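PDB 1WIW: glucose-6-phosphate isomerase like protein from Thermus thermophilus, which probably interconverts phosphorylated sugars, as phosphoglucose and phosphomannose isomerases of its family do, through domains of the sugar-phosphate-binding SIS type. Local coordinates for residues 22-25 against 26-29; 249-252 against 253-256. All blocks are in the same frame, centred on the assembly; numbering follows the deposited sequence.

Contact 1 of 2, residues 22-25 against 26-29; sequences RDLV and GTGP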
ATOM      1  N   ARG B  22     -20.077 -18.655  -3.063  1.00  7.64           N
ATOM      2  CA  ARG B  22     -20.881 -19.452  -2.146  1.00 10.80           C
ATOM      3  C   ARG B  22     -20.181 -20.697  -1.612  1.00  9.51           C
ATOM      4  O   ARG B  22     -20.288 -21.014  -0.428  1.00  9.44           O
ATOM      5  CB  ARG B  22     -22.187 -19.891  -2.813  1.00 13.44           C
ATOM      6  CG  ARG B  22     -23.101 -20.654  -1.861  1.00 21.94           C
ATOM      7  CD  ARG B  22     -24.379 -21.123  -2.534  1.00 27.76           C
ATOM      8  NE  ARG B  22     -25.365 -21.568  -1.551  1.00 34.64           N
ATOM      9  CZ  ARG B  22     -25.193 -22.596  -0.724  1.00 37.46           C
ATOM     10  NH1 ARG B  22     -26.147 -22.923   0.139  1.00 38.28           N
ATOM     11  NH2 ARG B  22     -24.071 -23.302  -0.762  1.00 40.00           N
ATOM     12  N   ASP B  23     -19.465 -21.402  -2.483  1.00  9.45           N
ATOM     13  CA  ASP B  23     -18.788 -22.641  -2.093  1.00  8.30           C
ATOM     14  C   ASP B  23     -17.323 -22.508  -1.678  1.00  6.37           C
ATOM     15  O   ASP B  23     -16.644 -23.515  -1.486  1.00  6.52           O
ATOM     16  CB  ASP B  23     -18.875 -23.660  -3.239  1.00  7.78           C
ATOM     17  CG  ASP B  23     -20.299 -24.112  -3.525  1.00 13.67           C
ATOM     18  OD1 ASP B  23     -21.215 -23.769  -2.743  1.00 10.84           O
ATOM     19  OD2 ASP B  23     -20.498 -24.825  -4.531  1.00  9.92           O
ATOM     20  N   LEU B  24     -16.838 -21.280  -1.515  1.00  6.36           N
ATOM     21  CA  LEU B  24     -15.437 -21.056  -1.166  1.00  4.68           C
ATOM     22  C   LEU B  24     -14.857 -21.878  -0.017  1.00  5.63           C
ATOM     23  O   LEU B  24     -13.790 -22.474  -0.150  1.00  6.68           O
ATOM     24  CB  LEU B  24     -15.196 -19.573  -0.870  1.00  4.58           C
ATOM     25  CG  LEU B  24     -13.726 -19.218  -0.621  1.00  1.39           C
ATOM     26  CD1 LEU B  24     -12.897 -19.555  -1.861  1.00  3.37           C
ATOM     27  CD2 LEU B  24     -13.607 -17.733  -0.281  1.00  1.74           C
ATOM     28  N   VAL B  25     -15.546 -21.895   1.113  1.00  6.21           N
ATOM     29  CA  VAL B  25     -15.067 -22.624   2.278  1.00  7.13           C
ATOM     30  C   VAL B  25     -14.891 -24.112   1.992  1.00  7.78           C
ATOM     31  O   VAL B  25     -15.826 -24.785   1.572  1.00  6.03           O
ATOM     32  CB  VAL B  25     -16.034 -22.438   3.470  1.00  7.77           C
ATOM     33  CG1 VAL B  25     -15.658 -23.382   4.615  1.00  6.74           C
ATOM     34  CG2 VAL B  25     -15.989 -20.985   3.941  1.00  7.00           C
ATOM     35  N   GLY B  26     -13.685 -24.620   2.225  1.00  7.81           N
ATOM     36  CA  GLY B  26     -13.436 -26.029   1.979  1.00  9.63           C
ATOM     37  C   GLY B  26     -12.828 -26.325   0.617  1.00 10.38           C
ATOM     38  O   GLY B  26     -12.600 -27.487   0.287  1.00  9.54           O
ATOM     39  N   THR B  27     -12.576 -25.291  -0.185  1.00  9.78           N
ATOM     40  CA  THR B  27     -11.959 -25.499  -1.495  1.00  8.74           C
ATOM     41  C   THR B  27     -10.470 -25.187  -1.404  1.00  9.74           C
ATOM     42  O   THR B  27     -10.034 -24.438  -0.522  1.00  9.01           O
ATOM     43  CB  THR B  27     -12.591 -24.596  -2.593  1.00  9.84           C
ATOM     44  OG1 THR B  27     -12.375 -23.217  -2.274  1.00  7.57           O
ATOM     45  CG2 THR B  27     -14.080 -24.862  -2.708  1.00  8.99           C
ATOM     46  N   GLY B  28      -9.689 -25.765  -2.313  1.00  8.99           N
ATOM     47  CA  GLY B  28      -8.259 -25.535  -2.308  1.00  8.73           C
ATOM     48  C   GLY B  28      -7.497 -26.793  -1.931  1.00  9.79           C
ATOM     49  O   GLY B  28      -8.071 -27.706  -1.335  1.00  8.00           O
ATOM     50  N   PRO B  29      -6.196 -26.866  -2.252  1.00 10.38           N
ATOM     51  CA  PRO B  29      -5.380 -28.041  -1.930  1.00 10.91           C
ATOM     52  C   PRO B  29      -5.186 -28.266  -0.438  1.00 12.42           C
ATOM     53  O   PRO B  29      -5.156 -27.323   0.355  1.00  9.56           O
ATOM     54  CB  PRO B  29      -4.061 -27.743  -2.628  1.00 11.11           C
ATOM     55  CG  PRO B  29      -3.958 -26.257  -2.474  1.00 12.95           C
ATOM     56  CD  PRO B  29      -5.361 -25.804  -2.842  1.00 10.51           C
TER
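L24 and T27 meet across a type II beta turn, where the carbonyl oxygen of L24 accepts two hydrogen bonds from T27. In the first, the backbone N of T27 donates to L24 O over 3.1 Å, the bond that closes the turn. The second comes from the side chain of the same residue: T27 OG1 donates to L24 O at 2.7 Å, lying in the carbonyl plane on a lone pair. The amide is tilted 33° from that plane, so the two donors reach the oxygen from different, though neighbouring, directions. With chi1 at 62°, the threonine hydroxyl sits between its own backbone N and carbonyl carbon, which brings it back over the turn toward the acceptor.

Carbon-to-oxygen contacts flank this polar pair. The methyl CG2 of T27 reaches back past the turn to D23 O, 3.1 Å away, while L24 CD1 approaches T27 OG1 at 3.7 Å, the two side chains crossing at about a right angle. At the corner, G26 has a phi of 96°, a positive value that glycine adopts readily; glycine in this third position is the classical signature of a type II turn. An ionic pair lies within 22-25, where R22 presents the edge of its guanidinium to D23, R22 NH2 standing 3.5 Å from D23 OD1.

The turn leads the chain out of helix 17-23 and into the loop before strand 39-45. Helix 110-121 meets it through R113, hydrogen-bonded to T27 OG1, and Y112, whose hydroxyl bonds G26 N. L24 touches that helix as well as W259 and Y260 of helix 251-272, whereas V25 leans on helix 125-139 through L135 and L136.

Contact 2 of 2, residues 249-252 against 253-256; sequences ANRL and AQVM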
ATOM      1  N   ALA B 249     -14.138 -14.762  15.885  1.00 12.69           N
ATOM      2  CA  ALA B 249     -13.735 -14.834  17.289  1.00 11.07           C
ATOM      3  C   ALA B 249     -12.275 -14.472  17.550  1.00 11.42           C
ATOM      4  O   ALA B 249     -11.820 -14.508  18.692  1.00  9.75           O
ATOM      5  CB  ALA B 249     -14.018 -16.241  17.833  1.00 10.57           C
ATOM      6  N   ASN B 250     -11.534 -14.156  16.496  1.00  9.68           N
ATOM      7  CA  ASN B 250     -10.132 -13.767  16.649  1.00 10.79           C
ATOM      8  C   ASN B 250      -9.742 -12.899  15.456  1.00  9.82           C
ATOM      9  O   ASN B 250     -10.426 -12.887  14.434  1.00 10.41           O
ATOM     10  CB  ASN B 250      -9.223 -15.004  16.771  1.00  9.85           C
ATOM     11  CG  ASN B 250      -9.204 -15.853  15.513  1.00 11.38           C
ATOM     12  OD1 ASN B 250      -8.724 -15.417  14.466  1.00  8.88           O
ATOM     13  ND2 ASN B 250      -9.724 -17.078  15.613  1.00  8.10           N
ATOM     14  N   ARG B 251      -8.645 -12.169  15.592  1.00 10.07           N
ATOM     15  CA  ARG B 251      -8.209 -11.251  14.548  1.00 10.88           C
ATOM     16  C   ARG B 251      -8.060 -11.832  13.145  1.00 10.10           C
ATOM     17  O   ARG B 251      -8.489 -11.213  12.174  1.00  8.97           O
ATOM     18  CB  ARG B 251      -6.912 -10.568  14.978  1.00 12.18           C
ATOM     19  CG  ARG B 251      -7.062  -9.757  16.256  1.00 15.63           C
ATOM     20  CD  ARG B 251      -7.984  -8.549  16.076  1.00 18.11           C
ATOM     21  NE  ARG B 251      -8.152  -7.819  17.333  1.00 21.49           N
ATOM     22  CZ  ARG B 251      -9.139  -8.026  18.202  1.00 23.16           C
ATOM     23  NH1 ARG B 251     -10.072  -8.939  17.948  1.00 20.62           N
ATOM     24  NH2 ARG B 251      -9.179  -7.340  19.340  1.00 20.49           N
ATOM     25  N   LEU B 252      -7.458 -13.010  13.032  1.00  9.65           N
ATOM     26  CA  LEU B 252      -7.274 -13.620  11.722  1.00 10.48           C
ATOM     27  C   LEU B 252      -8.626 -13.942  11.075  1.00 10.42           C
ATOM     28  O   LEU B 252      -8.826 -13.698   9.886  1.00  9.75           O
ATOM     29  CB  LEU B 252      -6.411 -14.882  11.849  1.00 12.64           C
ATOM     30  CG  LEU B 252      -5.811 -15.452  10.554  1.00 17.61           C
ATOM     31  CD1 LEU B 252      -4.611 -16.332  10.873  1.00 20.66           C
ATOM     32  CD2 LEU B 252      -6.859 -16.241   9.812  1.00 20.91           C
ATOM     33  N   ALA B 253      -9.556 -14.478  11.859  1.00  9.49           N
ATOM     34  CA  ALA B 253     -10.884 -14.809  11.345  1.00  8.71           C
ATOM     35  C   ALA B 253     -11.610 -13.536  10.918  1.00  8.01           C
ATOM     36  O   ALA B 253     -12.242 -13.491   9.865  1.00  8.49           O
ATOM     37  CB  ALA B 253     -11.696 -15.539  12.414  1.00  8.27           C
ATOM     38  N   GLN B 254     -11.511 -12.499  11.743  1.00  7.20           N
ATOM     39  CA  GLN B 254     -12.145 -11.221  11.448  1.00  7.27           C
ATOM     40  C   GLN B 254     -11.630 -10.636  10.128  1.00  8.44           C
ATOM     41  O   GLN B 254     -12.409 -10.123   9.314  1.00  7.25           O
ATOM     42  CB  GLN B 254     -11.894 -10.232  12.594  1.00  7.58           C
ATOM     43  CG  GLN B 254     -12.639 -10.582  13.883  1.00  6.99           C
ATOM     44  CD  GLN B 254     -12.456  -9.534  14.967  1.00  6.95           C
ATOM     45  OE1 GLN B 254     -11.348  -9.307  15.444  1.00  7.95           O
ATOM     46  NE2 GLN B 254     -13.546  -8.884  15.352  1.00  6.61           N
ATOM     47  N   VAL B 255     -10.322 -10.716   9.912  1.00  8.64           N
ATOM     48  CA  VAL B 255      -9.742 -10.193   8.677  1.00  8.16           C
ATOM     49  C   VAL B 255     -10.326 -10.918   7.466  1.00  6.91           C
ATOM     50  O   VAL B 255     -10.781 -10.293   6.515  1.00  7.31           O
ATOM     51  CB  VAL B 255      -8.200 -10.343   8.671  1.00  7.75           C
ATOM     52  CG1 VAL B 255      -7.647 -10.133   7.253  1.00  5.92           C
ATOM     53  CG2 VAL B 255      -7.580  -9.320   9.623  1.00  9.89           C
HETATM   54  N   MSE B 256     -10.324 -12.245   7.514  1.00  8.19           N
HETATM   55  CA  MSE B 256     -10.843 -13.043   6.412  1.00  8.90           C
HETATM   56  C   MSE B 256     -12.347 -12.823   6.203  1.00  8.87           C
HETATM   57  O   MSE B 256     -12.829 -12.826   5.065  1.00  8.77           O
HETATM   58  CB  MSE B 256     -10.525 -14.515   6.665  1.00 10.08           C
HETATM   59  CG  MSE B 256      -9.830 -15.225   5.506  1.00 21.34           C
HETATM   60 SE   MSE B 256      -8.367 -14.242   4.672  1.00 15.45          SE
HETATM   61  CE  MSE B 256      -7.177 -14.140   6.193  1.00 25.94           C
TER
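From N250 onward the backbone winds into the first turn of helix 251-272: Q254 N donates to N250 O at 2.9 Å, V255 N donates to R251 O, and M256 N donates to L252 O.

N250 uses its side chain as well as its carbonyl. Its OD1 accepts from A253 N at 2.9 Å in a nearly straight bond, although the donor stands above the amide plane and not on a lone pair. With chi1 at 65°, CG sits between the backbone N and the carbonyl carbon, which lets OD1 turn back to that amide. At the other end of the same group, ND2 bonds S130 of helix 125-139, so both ends of the amide fix its rotation.

R251 and Q254 run side by side, pointing the same way, their guanidinium and amide planes 45° apart. NH1 of R251 gives a weak hydrogen bond to Q254 OE1, short at 2.8 Å but bent to 126°. Elsewhere on the turn, L252 lies alongside the selenomethionine M256, its CD2 4.2 Å from the M256 CE methyl, and both side chains pack on V131 and L115.

An asparagine N-cap of this kind, its side-chain oxygen taking up an amide of the first turn, is a standard way of starting an alpha helix.

In the fold
Contacts 1 and 2 illustrate the two ends of helices: 22-29 carries the chain out of one, and 249-256 starts another. One belongs to the N-terminal phosphoglucose isomerase domain, the other to the C-terminal SIS domain, yet their centres are about 17 Å apart and their nearest atoms about 7 Å, without touching. Neither contact can be tied to the presumed sugar site from the geometry alone. Shared neighbours connect them: helix 251-272, which contact 2 begins, also supplies W259 and Y260 against L24 of contact 1, and helices 110-121 and 125-139 pack against both.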